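PDB 4FB5: probable oxidoreductase protein, which is probably an oxidoreductase of the GFO/IDH/MocA family, with a Rossmann domain expected to bind a nicotinamide adenine dinucleotide cofactor. Local coordinates for residues Ala148-Arg161 with Ser363-Lys375. Residues are numbered along the deposited sequence; the frame is centred on the assembly and turned at random.
Sequences AALGYNYIQNPVMR and SIVTFKDGLRIEK
Val365 O is met by two neighbouring groups of 148-161. Leu150 N donates to it at 3.0 Å with a fairly straight N-H...O angle of 155°, and Ala149 CA lies 3.3 Å from Val365 O in a CA-H...O contact. On the other side of Ala149 and Thr366, Ala148 O accepts a weak hydrogen bond from Phe367 N, 3.4 Å. Between these two bonds Ala149 and Thr366 form a single antiparallel bridge, a non-hydrogen-bonded pair. Strand 148-150 belongs to the parallel Rossmann sheet, and Ala149 makes backbone hydrogen bonds with Val121 and Cys123 of strand 120-123. Through this one bridge, the chain leading into helix 367-385 lies antiparallel beside the outermost strand of the sheet within this chain.

Straight after the bridge the chain turns into the helix, with Thr366 as N-cap: its OG1 accepts from Asp369 N at 3.0 Å and more weakly from Lys368 N. Phe367 CG stands anti to its carbonyl carbon (chi1 -79°), which carries the ring back over the strand. Ala148 CB sits on one face of it, 3.5 Å from the ring centroid, a CH-pi contact, while Ala149 O lies near the ring's edge. Leu150 crosses the Phe367 side chain at about a right angle, Leu150 CG lying 3.8 Å from Phe367 CE2, and Leu150 CD1 reaches Gly370 CA in the helix at 3.9 Å. Beyond the strand, Tyr152 runs across Val365, Tyr152 CD2 to Val365 CG1 at 3.8 Å, and the Tyr152 side chain also touches Val212 and Ser216 of helix 206-221. Ala149 CB rests against Ile364 CG1.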
loop_
_atom_site.group_PDB
_atom_site.type_symbol
_atom_site.label_atom_id
_atom_site.label_comp_id
_atom_site.label_asym_id
_atom_site.label_seq_id
_atom_site.Cartn_x
_atom_site.Cartn_y
_atom_site.Cartn_z
ATOM N N ALA A 148 4.151 13.623 -38.038
ATOM C CA ALA A 148 4.075 14.606 -36.946
ATOM C C ALA A 148 3.481 14.012 -35.657
ATOM O O ALA A 148 2.279 13.695 -35.596
ATOM C CB ALA A 148 3.276 15.833 -37.373
ATOM N N ALA A 149 4.315 13.893 -34.626
ATOM C CA ALA A 149 3.916 13.249 -33.358
ATOM C C ALA A 149 3.917 14.200 -32.171
ATOM O O ALA A 149 4.619 15.197 -32.139
ATOM C CB ALA A 149 4.812 12.060 -33.077
ATOM N N LEU A 150 3.111 13.876 -31.183
ATOM C CA LEU A 150 3.088 14.632 -29.958
ATOM C C LEU A 150 3.629 13.811 -28.813
ATOM O O LEU A 150 3.595 12.583 -28.868
ATOM C CB LEU A 150 1.678 15.060 -29.676
ATOM C CG LEU A 150 1.265 16.090 -30.689
ATOM C CD1 LEU A 150 -0.212 16.101 -30.821
ATOM C CD2 LEU A 150 1.791 17.411 -30.242
ATOM N N GLY A 151 4.131 14.493 -27.783
ATOM C CA GLY A 151 4.743 13.846 -26.635
ATOM C C GLY A 151 3.708 13.550 -25.575
ATOM O O GLY A 151 3.666 14.178 -24.495
ATOM N N TYR A 152 2.853 12.593 -25.881
ATOM C CA TYR A 152 1.964 12.072 -24.887
ATOM C C TYR A 152 2.615 10.789 -24.385
ATOM O O TYR A 152 2.178 9.700 -24.751
ATOM C CB TYR A 152 0.573 11.807 -25.484
ATOM C CG TYR A 152 -0.238 13.057 -25.689
ATOM C CD1 TYR A 152 -0.713 13.776 -24.601
ATOM C CD2 TYR A 152 -0.531 13.540 -26.979
ATOM C CE1 TYR A 152 -1.461 14.946 -24.783
ATOM C CE2 TYR A 152 -1.254 14.711 -27.170
ATOM C CZ TYR A 152 -1.720 15.408 -26.055
ATOM O OH TYR A 152 -2.465 16.561 -26.181
ATOM N N ASN A 153 3.639 10.903 -23.543
ATOM C CA ASN A 153 4.469 9.729 -23.205
ATOM C C ASN A 153 3.860 8.691 -22.267
ATOM O O ASN A 153 4.196 7.532 -22.344
ATOM C CB ASN A 153 5.802 10.171 -22.652
ATOM C CG ASN A 153 5.659 11.325 -21.733
ATOM O OD1 ASN A 153 6.017 12.445 -22.096
ATOM N ND2 ASN A 153 5.051 11.102 -20.569
ATOM N N TYR A 154 2.972 9.101 -21.377
ATOM C CA TYR A 154 2.337 8.149 -20.473
ATOM C C TYR A 154 1.830 6.897 -21.200
ATOM O O TYR A 154 2.064 5.779 -20.719
ATOM C CB TYR A 154 1.272 8.848 -19.634
ATOM C CG TYR A 154 1.952 9.854 -18.774
ATOM C CD1 TYR A 154 2.891 9.452 -17.822
ATOM C CD2 TYR A 154 1.717 11.187 -18.914
ATOM C CE1 TYR A 154 3.535 10.346 -17.039
ATOM C CE2 TYR A 154 2.384 12.111 -18.130
ATOM C CZ TYR A 154 3.286 11.681 -17.195
ATOM O OH TYR A 154 3.951 12.593 -16.403
ATOM N N ILE A 155 1.185 7.118 -22.354
ATOM C CA ILE A 155 0.792 6.098 -23.368
ATOM C C ILE A 155 1.801 4.996 -23.622
ATOM O O ILE A 155 1.412 3.882 -23.915
ATOM C CB ILE A 155 0.531 6.767 -24.754
ATOM C CG1 ILE A 155 -0.647 7.712 -24.700
ATOM C CG2 ILE A 155 0.211 5.810 -25.810
ATOM C CD1 ILE A 155 -1.690 7.356 -23.649
ATOM N N GLN A 156 3.093 5.280 -23.513
ATOM C CA GLN A 156 4.095 4.308 -23.918
ATOM C C GLN A 156 4.567 3.369 -22.833
ATOM O O GLN A 156 5.340 2.446 -23.115
ATOM C CB GLN A 156 5.340 5.007 -24.482
ATOM C CG GLN A 156 5.138 5.972 -25.585
ATOM C CD GLN A 156 4.523 5.373 -26.809
ATOM O OE1 GLN A 156 3.854 6.078 -27.573
ATOM N NE2 GLN A 156 4.739 4.068 -27.023
ATOM N N ASN A 157 4.155 3.602 -21.594
ATOM C CA ASN A 157 4.506 2.701 -20.480
ATOM C C ASN A 157 4.142 1.301 -20.891
ATOM O O ASN A 157 3.058 1.094 -21.397
ATOM C CB ASN A 157 3.705 3.092 -19.242
ATOM C CG ASN A 157 4.126 2.342 -17.963
ATOM O OD1 ASN A 157 4.744 1.274 -17.990
ATOM N ND2 ASN A 157 3.736 2.903 -16.827
ATOM N N PRO A 158 5.051 0.346 -20.702
ATOM C CA PRO A 158 4.736 -1.056 -20.918
ATOM C C PRO A 158 3.522 -1.551 -20.145
ATOM O O PRO A 158 2.736 -2.386 -20.686
ATOM C CB PRO A 158 5.978 -1.781 -20.399
ATOM C CG PRO A 158 7.089 -0.833 -20.639
ATOM C CD PRO A 158 6.490 0.537 -20.400
ATOM N N VAL A 159 3.354 -1.074 -18.913
ATOM C CA VAL A 159 2.208 -1.487 -18.099
ATOM C C VAL A 159 0.944 -1.079 -18.832
ATOM O O VAL A 159 -0.038 -1.795 -18.874
ATOM C CB VAL A 159 2.280 -0.843 -16.673
ATOM C CG1 VAL A 159 0.910 -0.810 -15.985
ATOM C CG2 VAL A 159 3.386 -1.543 -15.835
HETATM N N MSE A 160 1.007 0.084 -19.452
HETATM C CA MSE A 160 -0.115 0.630 -20.097
HETATM C C MSE A 160 -0.414 -0.155 -21.386
HETATM O O MSE A 160 -1.574 -0.437 -21.648
HETATM C CB MSE A 160 0.127 2.128 -20.307
HETATM C CG MSE A 160 -1.076 2.918 -20.735
HETATM SE SE MSE A 160 -2.456 2.865 -19.303
HETATM C CE MSE A 160 -1.399 3.963 -18.035
ATOM N N ARG A 161 0.606 -0.517 -22.189
ATOM C CA ARG A 161 0.336 -1.395 -23.349
ATOM C C ARG A 161 -0.267 -2.728 -22.895
ATOM O O ARG A 161 -1.160 -3.265 -23.556
ATOM C CB ARG A 161 1.511 -1.623 -24.337
ATOM C CG ARG A 161 2.842 -0.946 -24.056
ATOM C CD ARG A 161 2.993 0.388 -24.814
ATOM N NE ARG A 161 4.305 0.555 -25.464
ATOM C CZ ARG A 161 4.557 0.274 -26.762
ATOM N NH1 ARG A 161 3.611 -0.212 -27.573
ATOM N NH2 ARG A 161 5.772 0.462 -27.266
ATOM N N SER A 363 2.533 3.060 -32.355
ATOM C CA SER A 363 1.553 3.593 -31.405
ATOM C C SER A 363 1.935 5.003 -31.026
ATOM O O SER A 363 2.504 5.250 -29.984
ATOM C CB SER A 363 1.410 2.720 -30.161
ATOM O OG SER A 363 2.411 3.045 -29.219
ATOM N N ILE A 364 1.619 5.938 -31.885
ATOM C CA ILE A 364 2.001 7.274 -31.624
ATOM C C ILE A 364 0.748 8.108 -31.602
ATOM O O ILE A 364 -0.331 7.623 -31.942
ATOM C CB ILE A 364 2.983 7.724 -32.686
ATOM C CG1 ILE A 364 4.031 8.575 -32.037
ATOM C CG2 ILE A 364 2.305 8.472 -33.830
ATOM C CD1 ILE A 364 5.353 8.215 -32.501
ATOM N N VAL A 365 0.861 9.347 -31.171
ATOM C CA VAL A 365 -0.281 10.231 -31.271
ATOM C C VAL A 365 0.048 11.268 -32.323
ATOM O O VAL A 365 1.106 11.910 -32.267
ATOM C CB VAL A 365 -0.623 10.887 -29.945
ATOM C CG1 VAL A 365 -1.836 11.780 -30.090
ATOM C CG2 VAL A 365 -0.851 9.830 -28.894
ATOM N N THR A 366 -0.841 11.373 -33.304
ATOM C CA THR A 366 -0.621 12.212 -34.456
ATOM C C THR A 366 -1.378 13.465 -34.233
ATOM O O THR A 366 -2.378 13.501 -33.491
ATOM C CB THR A 366 -1.306 11.676 -35.738
ATOM O OG1 THR A 366 -2.734 11.683 -35.538
ATOM C CG2 THR A 366 -0.815 10.304 -36.110
ATOM N N PHE A 367 -0.967 14.465 -34.986
ATOM C CA PHE A 367 -1.661 15.709 -35.029
ATOM C C PHE A 367 -3.124 15.539 -35.292
ATOM O O PHE A 367 -3.925 16.360 -34.864
ATOM C CB PHE A 367 -1.020 16.602 -36.074
ATOM C CG PHE A 367 0.246 17.273 -35.597
ATOM C CD1 PHE A 367 0.600 18.530 -36.076
ATOM C CD2 PHE A 367 1.079 16.645 -34.655
ATOM C CE1 PHE A 367 1.767 19.145 -35.644
ATOM C CE2 PHE A 367 2.244 17.240 -34.226
ATOM C CZ PHE A 367 2.595 18.501 -34.712
ATOM N N LYS A 368 -3.479 14.475 -35.988
ATOM C CA LYS A 368 -4.870 14.272 -36.288
ATOM C C LYS A 368 -5.605 13.912 -35.005
ATOM O O LYS A 368 -6.643 14.477 -34.704
ATOM C CB LYS A 368 -5.058 13.182 -37.351
ATOM C CG LYS A 368 -6.542 13.049 -37.816
ATOM C CD LYS A 368 -6.753 11.813 -38.683
ATOM C CE LYS A 368 -8.205 11.764 -39.163
ATOM N NZ LYS A 368 -8.529 10.429 -39.775
ATOM N N ASP A 369 -5.041 12.983 -34.234
ATOM C CA ASP A 369 -5.640 12.571 -32.979
ATOM C C ASP A 369 -5.452 13.583 -31.838
ATOM O O ASP A 369 -6.353 13.750 -30.993
ATOM C CB ASP A 369 -5.137 11.200 -32.618
ATOM C CG ASP A 369 -5.804 10.104 -33.447
ATOM O OD1 ASP A 369 -7.055 10.138 -33.563
ATOM O OD2 ASP A 369 -5.070 9.211 -33.956
ATOM N N GLY A 370 -4.318 14.291 -31.855
ATOM C CA GLY A 370 -4.079 15.342 -30.878
ATOM C C GLY A 370 -5.058 16.487 -31.025
ATOM O O GLY A 370 -5.569 17.048 -30.021
ATOM N N LEU A 371 -5.328 16.853 -32.280
ATOM C CA LEU A 371 -6.260 17.948 -32.528
ATOM C C LEU A 371 -7.617 17.543 -32.033
ATOM O O LEU A 371 -8.390 18.322 -31.439
ATOM C CB LEU A 371 -6.372 18.280 -34.027
ATOM C CG LEU A 371 -7.464 19.363 -34.232
ATOM C CD1 LEU A 371 -6.986 20.795 -33.934
ATOM C CD2 LEU A 371 -8.133 19.275 -35.584
ATOM N N ARG A 372 -7.926 16.292 -32.312
ATOM C CA ARG A 372 -9.212 15.798 -31.851
ATOM C C ARG A 372 -9.268 15.855 -30.295
ATOM O O ARG A 372 -10.280 16.272 -29.739
ATOM C CB ARG A 372 -9.573 14.435 -32.518
ATOM C CG ARG A 372 -10.907 13.815 -32.078
ATOM C CD ARG A 372 -12.070 14.716 -32.189
ATOM N NE ARG A 372 -13.300 14.048 -31.768
ATOM C CZ ARG A 372 -13.849 14.127 -30.546
ATOM N NH1 ARG A 372 -13.284 14.841 -29.558
ATOM N NH2 ARG A 372 -14.989 13.494 -30.308
ATOM N N ILE A 373 -8.169 15.479 -29.638
ATOM C CA ILE A 373 -8.043 15.585 -28.184
ATOM C C ILE A 373 -8.209 17.035 -27.700
ATOM O O ILE A 373 -9.005 17.317 -26.753
ATOM C CB ILE A 373 -6.729 14.977 -27.669
ATOM C CG1 ILE A 373 -6.916 13.465 -27.465
ATOM C CG2 ILE A 373 -6.323 15.629 -26.356
ATOM C CD1 ILE A 373 -5.641 12.627 -27.567
ATOM N N GLU A 374 -7.532 17.958 -28.379
ATOM C CA GLU A 374 -7.703 19.332 -28.009
ATOM C C GLU A 374 -9.086 19.834 -28.279
ATOM O O GLU A 374 -9.617 20.658 -27.509
ATOM C CB GLU A 374 -6.646 20.195 -28.635
ATOM C CG GLU A 374 -5.286 19.830 -28.014
ATOM C CD GLU A 374 -4.169 20.714 -28.467
ATOM O OE1 GLU A 374 -4.450 21.922 -28.601
ATOM O OE2 GLU A 374 -3.029 20.192 -28.678
ATOM N N LYS A 375 -9.725 19.323 -29.315
ATOM C CA LYS A 375 -11.148 19.630 -29.473
ATOM C C LYS A 375 -11.927 19.344 -28.173
ATOM O O LYS A 375 -12.673 20.213 -27.667
ATOM C CB LYS A 375 -11.753 18.852 -30.646
ATOM C CG LYS A 375 -13.020 19.487 -31.172
ATOM C CD LYS A 375 -13.477 18.876 -32.450
ATOM C CE LYS A 375 -14.890 19.406 -32.705
ATOM N NZ LYS A 375 -15.809 18.298 -33.137
#